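Local coordinates for NIF3-related protein (Bacillus cereus, PDB 2GX8) that is of unknown function but, as a Nif3-family member, binds zinc at a dimetal site and carries an additional, probably regulatory domain, at residues 148-153 / 269-274; 166-171 / 247-252; 199-204 / 222-227; 323-328 / 348-353. One frame throughout, in Å; residues are numbered along the deposited sequence.

Interaction 1: residues 148-153 / 269-274; sequences QNTEVL and LGKIGY
Q148 to L153 and G270 to Y274 pair as antiparallel strands interrupted by a beta bulge, at the start of the long strand 150-168, where it borders strand 270-280. Q148 and Y274 bond to each other through both backbone N and O atoms, and E151 and I272 repeat the pattern, with E151 N to I272 O at 2.9 Å. Three residue steps on one strand match two on the other, so the extra residue is taken up around N149 and T150, opposite G273. The bare CA of G273 lies 3.4 Å from Q148 O and meets T150 CG2 at 4.0 Å. Past E151 the ladder leans: L153 N still reaches G270 O at 2.7 Å, but from well above the carbonyl plane (51°). L153 CB then sits 3.3 Å from L269 O, and with CG anti to the backbone N (chi1 171°) the leucine sends CD1 to I272 CB, 4.2 Å away, the two side chains crossing nearly at right angles. The chain of K271 bends at chi2 and brings its CD to 3.6 Å from E151 O; its ammonium, beside V152 CG2, has a weak, long ion pair with D139. On the far edge of strand 270-280, K271 and G273 bond to V312 and V310 of strand 306-313. The arrangement is that of a beta bulge in an antiparallel pair, where strand 150-168 enters the mixed sheet.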
loop_
_atom_site.group_PDB
_atom_site.type_symbol
_atom_site.label_atom_id
_atom_site.label_comp_id
_atom_site.label_asym_id
_atom_site.label_seq_id
_atom_site.Cartn_x
_atom_site.Cartn_y
_atom_site.Cartn_z
ATOM N N GLN C 148 -32.618 3.171 30.734
ATOM C CA GLN C 148 -32.341 4.331 31.585
ATOM C C GLN C 148 -30.845 4.544 31.830
ATOM O O GLN C 148 -30.037 3.619 31.662
ATOM C CB GLN C 148 -33.061 4.146 32.890
ATOM C CG GLN C 148 -34.535 4.101 32.665
ATOM C CD GLN C 148 -35.237 3.308 33.704
ATOM O OE1 GLN C 148 -34.870 3.327 34.883
ATOM N NE2 GLN C 148 -36.266 2.583 33.280
ATOM N N ASN C 149 -30.490 5.770 32.214
ATOM C CA ASN C 149 -29.099 6.139 32.488
ATOM C C ASN C 149 -28.167 5.707 31.367
ATOM O O ASN C 149 -27.188 4.996 31.610
ATOM C CB ASN C 149 -28.630 5.539 33.833
ATOM C CG ASN C 149 -29.427 6.044 35.010
ATOM O OD1 ASN C 149 -29.686 5.304 35.966
ATOM N ND2 ASN C 149 -29.836 7.313 34.947
ATOM N N THR C 150 -28.477 6.118 30.143
ATOM C CA THR C 150 -27.658 5.709 29.003
ATOM C C THR C 150 -26.373 6.516 28.838
ATOM O O THR C 150 -26.293 7.674 29.260
ATOM C CB THR C 150 -28.439 5.679 27.662
ATOM O OG1 THR C 150 -28.932 6.984 27.349
ATOM C CG2 THR C 150 -29.582 4.695 27.723
ATOM N N GLU C 151 -25.376 5.853 28.257
ATOM C CA GLU C 151 -24.072 6.419 27.934
ATOM C C GLU C 151 -23.712 6.018 26.512
ATOM O O GLU C 151 -24.235 5.052 26.010
ATOM C CB GLU C 151 -23.000 5.777 28.784
ATOM C CG GLU C 151 -22.990 6.068 30.224
ATOM C CD GLU C 151 -21.758 5.439 30.864
ATOM O OE1 GLU C 151 -21.004 4.754 30.119
ATOM O OE2 GLU C 151 -21.540 5.624 32.086
ATOM N N VAL C 152 -22.807 6.731 25.864
ATOM C CA VAL C 152 -22.364 6.343 24.535
ATOM C C VAL C 152 -21.694 4.964 24.663
ATOM O O VAL C 152 -20.992 4.684 25.655
ATOM C CB VAL C 152 -21.376 7.392 23.906
ATOM C CG1 VAL C 152 -20.702 6.838 22.677
ATOM C CG2 VAL C 152 -22.100 8.699 23.546
ATOM N N LEU C 153 -21.933 4.083 23.696
ATOM C CA LEU C 153 -21.345 2.755 23.788
ATOM C C LEU C 153 -19.890 2.774 23.298
ATOM O O LEU C 153 -18.987 2.331 24.017
ATOM C CB LEU C 153 -22.172 1.728 22.994
ATOM C CG LEU C 153 -21.554 0.336 22.827
ATOM C CD1 LEU C 153 -21.560 -0.388 24.180
ATOM C CD2 LEU C 153 -22.327 -0.433 21.796
ATOM N N LEU C 269 -21.044 5.650 18.680
ATOM C CA LEU C 269 -22.004 4.686 18.202
ATOM C C LEU C 269 -22.646 3.908 19.327
ATOM O O LEU C 269 -21.959 3.493 20.237
ATOM C CB LEU C 269 -21.311 3.706 17.263
ATOM C CG LEU C 269 -20.824 4.293 15.947
ATOM C CD1 LEU C 269 -19.983 3.248 15.262
ATOM C CD2 LEU C 269 -22.019 4.740 15.087
ATOM N N GLY C 270 -23.957 3.706 19.243
ATOM C CA GLY C 270 -24.711 2.928 20.232
ATOM C C GLY C 270 -24.821 3.503 21.620
ATOM O O GLY C 270 -24.042 4.389 21.992
ATOM N N LYS C 271 -25.787 2.978 22.390
ATOM C CA LYS C 271 -26.044 3.373 23.795
ATOM C C LYS C 271 -25.958 2.178 24.748
ATOM O O LYS C 271 -26.210 1.047 24.366
ATOM C CB LYS C 271 -27.437 4.021 23.952
ATOM C CG LYS C 271 -27.590 5.363 23.223
ATOM C CD LYS C 271 -26.750 6.425 23.891
ATOM C CE LYS C 271 -26.709 7.709 23.072
ATOM N NZ LYS C 271 -26.063 8.846 23.807
ATOM N N ILE C 272 -25.557 2.415 25.987
ATOM C CA ILE C 272 -25.560 1.351 26.964
ATOM C C ILE C 272 -26.263 1.921 28.173
ATOM O O ILE C 272 -25.947 3.028 28.588
ATOM C CB ILE C 272 -24.148 0.731 27.246
ATOM C CG1 ILE C 272 -24.291 -0.540 28.116
ATOM C CG2 ILE C 272 -23.153 1.748 27.818
ATOM C CD1 ILE C 272 -23.004 -1.319 28.313
ATOM N N GLY C 273 -27.254 1.186 28.685
ATOM C CA GLY C 273 -28.077 1.616 29.792
ATOM C C GLY C 273 -28.643 0.428 30.557
ATOM O O GLY C 273 -28.199 -0.709 30.366
ATOM N N TYR C 274 -29.656 0.690 31.381
ATOM C CA TYR C 274 -30.253 -0.331 32.257
ATOM C C TYR C 274 -31.750 -0.525 32.103
ATOM O O TYR C 274 -32.505 0.445 32.054
ATOM C CB TYR C 274 -29.978 0.040 33.722
ATOM C CG TYR C 274 -28.511 0.045 34.080
ATOM C CD1 TYR C 274 -27.750 1.220 34.006
ATOM C CD2 TYR C 274 -27.876 -1.138 34.473
ATOM C CE1 TYR C 274 -26.387 1.210 34.327
ATOM C CE2 TYR C 274 -26.523 -1.163 34.801
ATOM C CZ TYR C 274 -25.781 0.001 34.723
ATOM O OH TYR C 274 -24.434 -0.060 35.061
#

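Interaction 2: residues 166-171 / 247-252; sequences VFVPVT and AHPYEE
H248 reaches from the end of helix 237-247 to the edge of strand 150-168, inside a beta-alpha-beta-beta-alpha-beta domain consistent with the PII/CutA-like insert of this family. The close part of the contact is its imidazole. NE2 donates to F167 O at 2.8 Å, with the acceptor tilted 17° out of the ring plane. V168 lies against the same end of the ring: its CG2 comes to H248 CD2 at 3.6 Å near the ring plane, and CG1 is also near. On one face of the imidazole sits P249 CD, offset toward the rim, while V253 of the following loop also touches H248, and V176 of helix 170-182 backs V166 and V168. Outward the packing thins. P169 CG and P249 CG meet at 3.8 Å as the two proline rings slide past each other in opposite directions. Y250, on the solvent side, comes closest with CE2, 4.2 Å from P169 CD and oblique. F167 turns its ring away from H248, toward F196 of the second subunit. Bonded at both nitrogens, H248 is fixed in rotation and probably neutral: ND1, on the other side of CE1, accepts the backbone N of Y250 at 3.2 Å.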
loop_
_atom_site.group_PDB
_atom_site.type_symbol
_atom_site.label_atom_id
_atom_site.label_comp_id
_atom_site.label_asym_id
_atom_site.label_seq_id
_atom_site.Cartn_x
_atom_site.Cartn_y
_atom_site.Cartn_z
ATOM N N VAL C 166 -11.133 37.622 25.324
ATOM C CA VAL C 166 -11.312 38.880 24.590
ATOM C C VAL C 166 -11.074 40.067 25.560
ATOM O O VAL C 166 -11.315 39.966 26.774
ATOM C CB VAL C 166 -12.678 38.901 23.853
ATOM C CG1 VAL C 166 -13.854 38.947 24.855
ATOM C CG2 VAL C 166 -12.777 40.070 22.817
ATOM N N PHE C 167 -10.553 41.173 25.043
ATOM C CA PHE C 167 -10.245 42.368 25.869
ATOM C C PHE C 167 -11.200 43.471 25.474
ATOM O O PHE C 167 -11.268 43.826 24.301
ATOM C CB PHE C 167 -8.777 42.757 25.659
ATOM C CG PHE C 167 -7.831 41.629 25.963
ATOM C CD1 PHE C 167 -7.504 40.697 24.989
ATOM C CD2 PHE C 167 -7.334 41.456 27.236
ATOM C CE1 PHE C 167 -6.646 39.617 25.275
ATOM C CE2 PHE C 167 -6.494 40.398 27.518
ATOM C CZ PHE C 167 -6.164 39.475 26.546
ATOM N N VAL C 168 -11.954 43.990 26.446
ATOM C CA VAL C 168 -13.035 44.937 26.170
ATOM C C VAL C 168 -13.061 46.061 27.200
ATOM O O VAL C 168 -12.835 45.812 28.379
ATOM C CB VAL C 168 -14.443 44.246 26.290
ATOM C CG1 VAL C 168 -15.539 45.102 25.656
ATOM C CG2 VAL C 168 -14.483 42.882 25.641
ATOM N N PRO C 169 -13.320 47.307 26.770
ATOM C CA PRO C 169 -13.502 48.341 27.786
ATOM C C PRO C 169 -14.728 48.026 28.678
ATOM O O PRO C 169 -15.701 47.432 28.204
ATOM C CB PRO C 169 -13.768 49.593 26.943
ATOM C CG PRO C 169 -14.272 49.074 25.639
ATOM C CD PRO C 169 -13.426 47.872 25.413
ATOM N N VAL C 170 -14.653 48.413 29.957
ATOM C CA VAL C 170 -15.723 48.185 30.958
ATOM C C VAL C 170 -17.072 48.719 30.491
ATOM O O VAL C 170 -18.126 48.204 30.892
ATOM C CB VAL C 170 -15.366 48.772 32.380
ATOM C CG1 VAL C 170 -16.475 48.497 33.376
ATOM C CG2 VAL C 170 -14.027 48.189 32.936
ATOM N N THR C 171 -17.048 49.741 29.635
ATOM C CA THR C 171 -18.286 50.287 29.079
ATOM C C THR C 171 -18.997 49.243 28.222
ATOM O O THR C 171 -20.217 49.179 28.201
ATOM C CB THR C 171 -18.050 51.550 28.225
ATOM O OG1 THR C 171 -17.096 51.273 27.194
ATOM C CG2 THR C 171 -17.555 52.703 29.083
ATOM N N ALA C 247 -20.589 43.034 18.789
ATOM C CA ALA C 247 -20.921 43.692 20.059
ATOM C C ALA C 247 -19.805 44.583 20.545
ATOM O O ALA C 247 -20.037 45.591 21.230
ATOM C CB ALA C 247 -21.243 42.655 21.113
ATOM N N HIS C 248 -18.583 44.196 20.193
ATOM C CA HIS C 248 -17.396 44.928 20.598
ATOM C C HIS C 248 -17.399 46.283 19.905
ATOM O O HIS C 248 -17.639 46.369 18.703
ATOM C CB HIS C 248 -16.127 44.121 20.268
ATOM C CG HIS C 248 -14.938 44.493 21.104
ATOM N ND1 HIS C 248 -14.113 45.553 20.798
ATOM C CD2 HIS C 248 -14.441 43.945 22.240
ATOM C CE1 HIS C 248 -13.164 45.644 21.711
ATOM N NE2 HIS C 248 -13.342 44.683 22.599
ATOM N N PRO C 249 -17.151 47.347 20.676
ATOM C CA PRO C 249 -17.139 48.712 20.185
ATOM C C PRO C 249 -15.985 49.009 19.241
ATOM O O PRO C 249 -16.042 49.993 18.496
ATOM C CB PRO C 249 -16.962 49.540 21.465
ATOM C CG PRO C 249 -16.269 48.625 22.403
ATOM C CD PRO C 249 -16.864 47.285 22.119
ATOM N N TYR C 250 -14.938 48.191 19.279
ATOM C CA TYR C 250 -13.796 48.442 18.421
ATOM C C TYR C 250 -13.923 47.785 17.066
ATOM O O TYR C 250 -14.712 46.852 16.867
ATOM C CB TYR C 250 -12.466 48.060 19.073
ATOM C CG TYR C 250 -12.118 48.860 20.300
ATOM C CD1 TYR C 250 -12.660 50.128 20.505
ATOM C CD2 TYR C 250 -11.168 48.388 21.209
ATOM C CE1 TYR C 250 -12.327 50.872 21.618
ATOM C CE2 TYR C 250 -10.817 49.121 22.324
ATOM C CZ TYR C 250 -11.397 50.369 22.524
ATOM O OH TYR C 250 -11.041 51.126 23.626
ATOM N N GLU C 251 -13.144 48.313 16.129
ATOM C CA GLU C 251 -13.132 47.815 14.769
ATOM C C GLU C 251 -12.031 46.775 14.670
ATOM O O GLU C 251 -12.248 45.673 14.164
ATOM C CB GLU C 251 -13.038 48.985 13.771
ATOM C CG GLU C 251 -14.396 49.719 13.667
ATOM C CD GLU C 251 -14.354 51.043 12.926
ATOM O OE1 GLU C 251 -13.634 51.976 13.366
ATOM O OE2 GLU C 251 -15.098 51.166 11.930
ATOM N N GLU C 252 -10.860 47.117 15.195
ATOM C CA GLU C 252 -9.764 46.158 15.299
ATOM C C GLU C 252 -9.815 45.537 16.723
ATOM O O GLU C 252 -9.483 46.195 17.721
ATOM C CB GLU C 252 -8.401 46.804 14.940
ATOM C CG GLU C 252 -8.002 48.135 15.662
ATOM C CD GLU C 252 -8.591 49.431 15.062
ATOM O OE1 GLU C 252 -9.551 49.374 14.249
ATOM O OE2 GLU C 252 -8.077 50.518 15.424
#

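Interaction 3: residues 199-204 / 222-227; sequences EGTGTF and RVEEVR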
loop_
_atom_site.group_PDB
_atom_site.type_symbol
_atom_site.label_atom_id
_atom_site.label_comp_id
_atom_site.label_asym_id
_atom_site.label_seq_id
_atom_site.Cartn_x
_atom_site.Cartn_y
_atom_site.Cartn_z
ATOM N N GLU C 199 -10.190 42.549 35.774
ATOM C CA GLU C 199 -9.727 43.821 35.280
ATOM C C GLU C 199 -8.217 43.906 35.252
ATOM O O GLU C 199 -7.535 43.305 36.070
ATOM C CB GLU C 199 -10.319 44.954 36.098
ATOM C CG GLU C 199 -11.804 45.060 35.885
ATOM C CD GLU C 199 -12.437 46.142 36.710
ATOM O OE1 GLU C 199 -12.040 46.305 37.891
ATOM O OE2 GLU C 199 -13.352 46.816 36.177
ATOM N N GLY C 200 -7.710 44.650 34.286
ATOM C CA GLY C 200 -6.299 44.865 34.170
ATOM C C GLY C 200 -6.033 46.025 33.255
ATOM O O GLY C 200 -6.936 46.784 32.905
ATOM N N THR C 201 -4.773 46.153 32.876
ATOM C CA THR C 201 -4.322 47.243 32.052
ATOM C C THR C 201 -3.685 46.726 30.780
ATOM O O THR C 201 -2.866 45.811 30.834
ATOM C CB THR C 201 -3.284 48.104 32.845
ATOM O OG1 THR C 201 -3.984 49.023 33.702
ATOM C CG2 THR C 201 -2.444 48.912 31.908
ATOM N N GLY C 202 -4.070 47.303 29.645
ATOM C CA GLY C 202 -3.489 46.955 28.352
ATOM C C GLY C 202 -2.619 48.100 27.861
ATOM O O GLY C 202 -2.927 49.274 28.095
ATOM N N THR C 203 -1.511 47.777 27.208
ATOM C CA THR C 203 -0.644 48.829 26.680
ATOM C C THR C 203 -0.599 48.697 25.157
ATOM O O THR C 203 -0.890 47.650 24.631
ATOM C CB THR C 203 0.811 48.793 27.277
ATOM O OG1 THR C 203 1.429 47.536 26.989
ATOM C CG2 THR C 203 0.824 49.034 28.795
ATOM N N PHE C 204 -0.292 49.773 24.452
ATOM C CA PHE C 204 -0.166 49.705 23.006
ATOM C C PHE C 204 0.587 50.920 22.512
ATOM O O PHE C 204 0.622 51.949 23.186
ATOM C CB PHE C 204 -1.530 49.517 22.314
ATOM C CG PHE C 204 -2.520 50.646 22.536
ATOM C CD1 PHE C 204 -2.644 51.681 21.609
ATOM C CD2 PHE C 204 -3.363 50.653 23.644
ATOM C CE1 PHE C 204 -3.577 52.703 21.786
ATOM C CE2 PHE C 204 -4.272 51.672 23.841
ATOM C CZ PHE C 204 -4.388 52.708 22.914
ATOM N N ARG C 222 -1.841 53.549 27.421
ATOM C CA ARG C 222 -2.211 52.606 28.482
ATOM C C ARG C 222 -3.699 52.735 28.791
ATOM O O ARG C 222 -4.212 53.849 28.970
ATOM C CB ARG C 222 -1.365 52.902 29.713
ATOM C CG ARG C 222 -1.853 52.331 31.039
ATOM C CD ARG C 222 -0.782 52.469 32.161
ATOM N NE ARG C 222 0.430 51.679 31.900
ATOM C CZ ARG C 222 1.545 52.150 31.334
ATOM N NH1 ARG C 222 1.639 53.420 30.953
ATOM N NH2 ARG C 222 2.578 51.342 31.147
ATOM N N VAL C 223 -4.401 51.603 28.849
ATOM C CA VAL C 223 -5.851 51.638 29.046
ATOM C C VAL C 223 -6.338 50.576 30.017
ATOM O O VAL C 223 -5.934 49.430 29.897
ATOM C CB VAL C 223 -6.548 51.449 27.673
ATOM C CG1 VAL C 223 -7.979 50.988 27.809
ATOM C CG2 VAL C 223 -6.500 52.727 26.852
ATOM N N GLU C 224 -7.168 50.945 30.997
ATOM C CA GLU C 224 -7.776 49.948 31.899
ATOM C C GLU C 224 -8.770 49.135 31.052
ATOM O O GLU C 224 -9.492 49.683 30.239
ATOM C CB GLU C 224 -8.466 50.597 33.097
ATOM C CG GLU C 224 -7.531 51.364 34.042
ATOM C CD GLU C 224 -8.289 52.332 34.990
ATOM O OE1 GLU C 224 -9.503 52.596 34.761
ATOM O OE2 GLU C 224 -7.668 52.854 35.961
ATOM N N GLU C 225 -8.780 47.825 31.229
ATOM C CA GLU C 225 -9.582 46.935 30.404
ATOM C C GLU C 225 -10.054 45.709 31.155
ATOM O O GLU C 225 -9.550 45.378 32.226
ATOM C CB GLU C 225 -8.715 46.389 29.270
ATOM C CG GLU C 225 -8.562 47.239 28.057
ATOM C CD GLU C 225 -7.818 46.492 26.959
ATOM O OE1 GLU C 225 -6.728 45.981 27.241
ATOM O OE2 GLU C 225 -8.312 46.442 25.808
ATOM N N VAL C 226 -10.979 44.989 30.534
ATOM C CA VAL C 226 -11.527 43.763 31.092
ATOM C C VAL C 226 -11.118 42.601 30.198
ATOM O O VAL C 226 -11.226 42.672 28.972
ATOM C CB VAL C 226 -13.077 43.870 31.243
ATOM C CG1 VAL C 226 -13.676 42.589 31.755
ATOM C CG2 VAL C 226 -13.401 44.948 32.186
ATOM N N ARG C 227 -10.611 41.553 30.838
ATOM C CA ARG C 227 -10.157 40.349 30.180
ATOM C C ARG C 227 -11.261 39.342 30.411
ATOM O O ARG C 227 -11.427 38.826 31.526
ATOM C CB ARG C 227 -8.862 39.846 30.826
ATOM C CG ARG C 227 -8.046 38.947 29.951
ATOM C CD ARG C 227 -6.915 38.167 30.677
ATOM N NE ARG C 227 -7.297 36.780 30.945
ATOM C CZ ARG C 227 -6.771 35.706 30.364
ATOM N NH1 ARG C 227 -5.788 35.790 29.482
ATOM N NH2 ARG C 227 -7.217 34.523 30.693
#
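R222 leaves the strand extended and folds at chi3 (-65°), which lays its chain across T201 and then alongside T203. The methyl of T201 packs on the aliphatic part of R222, touching CG at 3.6 Å and crossing it at a slant; farther out, T203 CG2 lies obliquely near the guanidinium, 3.7 Å from R222 NH2, the two side chains pointing the same way. NH2 is held by a salt bridge to E174 of the second subunit. F204 takes the position between the backbone N and the carbonyl carbon (chi1 62°), and its edge atom CE2 meets V223 CG2 at 3.9 Å in the ring plane. Between these groups runs a regular antiparallel ladder of strands 194-206 and 221-233, the second and third strands of the beta-alpha-beta-beta-alpha-beta domain. Its hydrogen-bonded pairs are G200 with E225 and G202 with V223, the G202 N to V223 O bond measuring 2.8 Å at a nearly straight 172°. G200 and G202 put no side chain on the face that carries V223 and E225, and the extended chain of E225 lies across it, placing OE1 3.6 Å from G202 CA. Strand 194-206 is the outer one within this chain, so T201 to T203 can also pair with an antiparallel strand of the second subunit, carrying the sheet across the interface, where T203 OG1 hydrogen-bonds T195 OG1 of that subunit.

Interaction 4: residues 323-328 / 348-353; sequences QAKFKG and LGLNIV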
loop_
_atom_site.group_PDB
_atom_site.type_symbol
_atom_site.label_atom_id
_atom_site.label_comp_id
_atom_site.label_asym_id
_atom_site.label_seq_id
_atom_site.Cartn_x
_atom_site.Cartn_y
_atom_site.Cartn_z
ATOM N N GLN C 323 -16.324 -3.811 23.223
ATOM C CA GLN C 323 -16.703 -2.594 23.912
ATOM C C GLN C 323 -17.909 -2.867 24.785
ATOM O O GLN C 323 -17.897 -2.598 25.974
ATOM C CB GLN C 323 -16.967 -1.482 22.879
ATOM C CG GLN C 323 -17.096 -0.071 23.448
ATOM C CD GLN C 323 -15.847 0.499 24.203
ATOM O OE1 GLN C 323 -14.778 -0.125 24.298
ATOM N NE2 GLN C 323 -16.011 1.698 24.752
ATOM N N ALA C 324 -18.934 -3.459 24.191
ATOM C CA ALA C 324 -20.167 -3.838 24.900
ATOM C C ALA C 324 -19.898 -4.645 26.174
ATOM O O ALA C 324 -20.505 -4.378 27.197
ATOM C CB ALA C 324 -21.108 -4.582 23.973
ATOM N N LYS C 325 -18.968 -5.598 26.116
ATOM C CA LYS C 325 -18.594 -6.403 27.280
ATOM C C LYS C 325 -17.697 -5.631 28.260
ATOM O O LYS C 325 -17.857 -5.732 29.477
ATOM C CB LYS C 325 -17.891 -7.686 26.848
ATOM C CG LYS C 325 -17.687 -8.687 27.994
ATOM C CD LYS C 325 -19.029 -9.190 28.480
ATOM C CE LYS C 325 -18.948 -9.930 29.809
ATOM N NZ LYS C 325 -20.332 -10.444 30.088
ATOM N N PHE C 326 -16.742 -4.869 27.732
ATOM C CA PHE C 326 -15.855 -4.074 28.589
ATOM C C PHE C 326 -16.689 -3.130 29.468
ATOM O O PHE C 326 -16.454 -3.045 30.659
ATOM C CB PHE C 326 -14.827 -3.300 27.743
ATOM C CG PHE C 326 -13.986 -2.332 28.539
ATOM C CD1 PHE C 326 -14.081 -0.950 28.309
ATOM C CD2 PHE C 326 -13.116 -2.798 29.533
ATOM C CE1 PHE C 326 -13.311 -0.046 29.029
ATOM C CE2 PHE C 326 -12.343 -1.905 30.276
ATOM C CZ PHE C 326 -12.437 -0.525 30.028
ATOM N N LYS C 327 -17.658 -2.438 28.853
ATOM C CA LYS C 327 -18.603 -1.564 29.551
ATOM C C LYS C 327 -19.610 -2.347 30.432
ATOM O O LYS C 327 -20.484 -1.755 31.071
ATOM C CB LYS C 327 -19.379 -0.724 28.551
ATOM C CG LYS C 327 -18.556 0.206 27.684
ATOM C CD LYS C 327 -18.040 1.365 28.469
ATOM C CE LYS C 327 -17.591 2.497 27.561
ATOM N NZ LYS C 327 -18.710 3.193 26.822
ATOM N N GLY C 328 -19.523 -3.672 30.438
ATOM C CA GLY C 328 -20.367 -4.476 31.319
ATOM C C GLY C 328 -21.751 -4.933 30.892
ATOM O O GLY C 328 -22.516 -5.377 31.732
ATOM N N LEU C 348 -16.715 -14.210 25.122
ATOM C CA LEU C 348 -16.584 -13.047 26.003
ATOM C C LEU C 348 -17.563 -13.173 27.178
ATOM O O LEU C 348 -17.352 -12.584 28.232
ATOM C CB LEU C 348 -16.882 -11.748 25.265
ATOM C CG LEU C 348 -15.929 -11.269 24.168
ATOM C CD1 LEU C 348 -16.499 -10.032 23.491
ATOM C CD2 LEU C 348 -14.529 -10.982 24.732
ATOM N N GLY C 349 -18.616 -13.963 26.991
ATOM C CA GLY C 349 -19.684 -14.100 27.980
ATOM C C GLY C 349 -20.763 -13.049 27.708
ATOM O O GLY C 349 -21.472 -12.641 28.614
ATOM N N LEU C 350 -20.887 -12.614 26.444
ATOM C CA LEU C 350 -21.867 -11.606 26.047
ATOM C C LEU C 350 -23.073 -12.195 25.308
ATOM O O LEU C 350 -22.919 -12.885 24.288
ATOM C CB LEU C 350 -21.198 -10.562 25.137
ATOM C CG LEU C 350 -22.054 -9.411 24.623
ATOM C CD1 LEU C 350 -22.391 -8.438 25.738
ATOM C CD2 LEU C 350 -21.302 -8.689 23.510
ATOM N N ASN C 351 -24.275 -11.909 25.798
ATOM C CA ASN C 351 -25.469 -12.352 25.129
ATOM C C ASN C 351 -25.781 -11.382 24.006
ATOM O O ASN C 351 -25.323 -10.242 24.027
ATOM C CB ASN C 351 -26.613 -12.394 26.106
ATOM C CG ASN C 351 -26.393 -13.404 27.193
ATOM O OD1 ASN C 351 -25.627 -14.363 27.030
ATOM N ND2 ASN C 351 -27.076 -13.220 28.291
ATOM N N ILE C 352 -26.555 -11.838 23.030
ATOM C CA ILE C 352 -26.873 -11.014 21.895
ATOM C C ILE C 352 -28.286 -11.257 21.469
ATOM O O ILE C 352 -28.761 -12.374 21.530
ATOM C CB ILE C 352 -25.961 -11.353 20.675
ATOM C CG1 ILE C 352 -24.493 -11.416 21.119
ATOM C CG2 ILE C 352 -26.210 -10.404 19.490
ATOM C CD1 ILE C 352 -23.593 -10.629 20.306
ATOM N N VAL C 353 -28.975 -10.190 21.098
ATOM C CA VAL C 353 -30.261 -10.322 20.451
ATOM C C VAL C 353 -30.101 -9.540 19.141
ATOM O O VAL C 353 -29.709 -8.409 19.174
ATOM C CB VAL C 353 -31.390 -9.722 21.243
ATOM C CG1 VAL C 353 -32.641 -9.861 20.442
ATOM C CG2 VAL C 353 -31.548 -10.456 22.648
#
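K325 and A324, at the end of helix 321-326, face L348 to L350, where helix 339-348 gives way to strand 351-354. These are two consecutive beta-alpha-beta crossovers of an alpha/beta sheet: helix 321-326 leads from strand 306-313 to the parallel strand 331-335, and helix 339-348 from there to strand 351-354. Both helices finish in Schellman motifs, with G328 and G349 at positive phi; in the first, G328 N bonds to K325 O at 2.8 Å.

The lysine makes the largest share of the contact. With CG anti to the backbone N and a bend at chi2 (66°), its methylene chain runs past L348 in the opposite direction to that side chain. K325 CG meets L348 CB at 4.2 Å, K325 CE comes to 3.5 Å from L348 O, and on the way CD lies 4.2 Å from L350 CB. Deeper in, the contact is purely apolar. L350 points a methyl, CD2, at the CB of A324, 4.1 Å away, and Y332 of the intervening strand 331-335 touches both residues, so the pair packs down against the sheet. L348 also packs on I321 and N322 of the same helix 321-326. A positive charge beside the carbonyl end of helix 339-348 is probably favourable, since carbonyl oxygens there carry partial negative charge. The ammonium takes the carbonyl just beyond that end: K325 NZ bonds to G349 O at 2.9 Å, standing 66° above the carbonyl plane and not on a lone pair.

In the fold
The four contacts form two groups at the ends of strand 150-168. Interactions 2 and 3, centres 11 Å apart, touch directly: V168 N bonds to V226 O at 2.9 Å, and both contacts meet the second subunit. Interactions 1 and 4, centres 13 Å apart, are joined by L153 O, which accepts K327 NZ at 2.9 Å and Q323 NE2 at 3.1 Å. Between the groups, interactions 1 and 2 have centres 44 Å apart, with interactions 2 and 3 nested in the chain loop that interaction 1 closes. Interaction 1 approaches the metals: the L269 side chain is about 7 Å from a zinc ion, whereas F167, V223 and L348 lie beside bound buffer, probably from crystallisation.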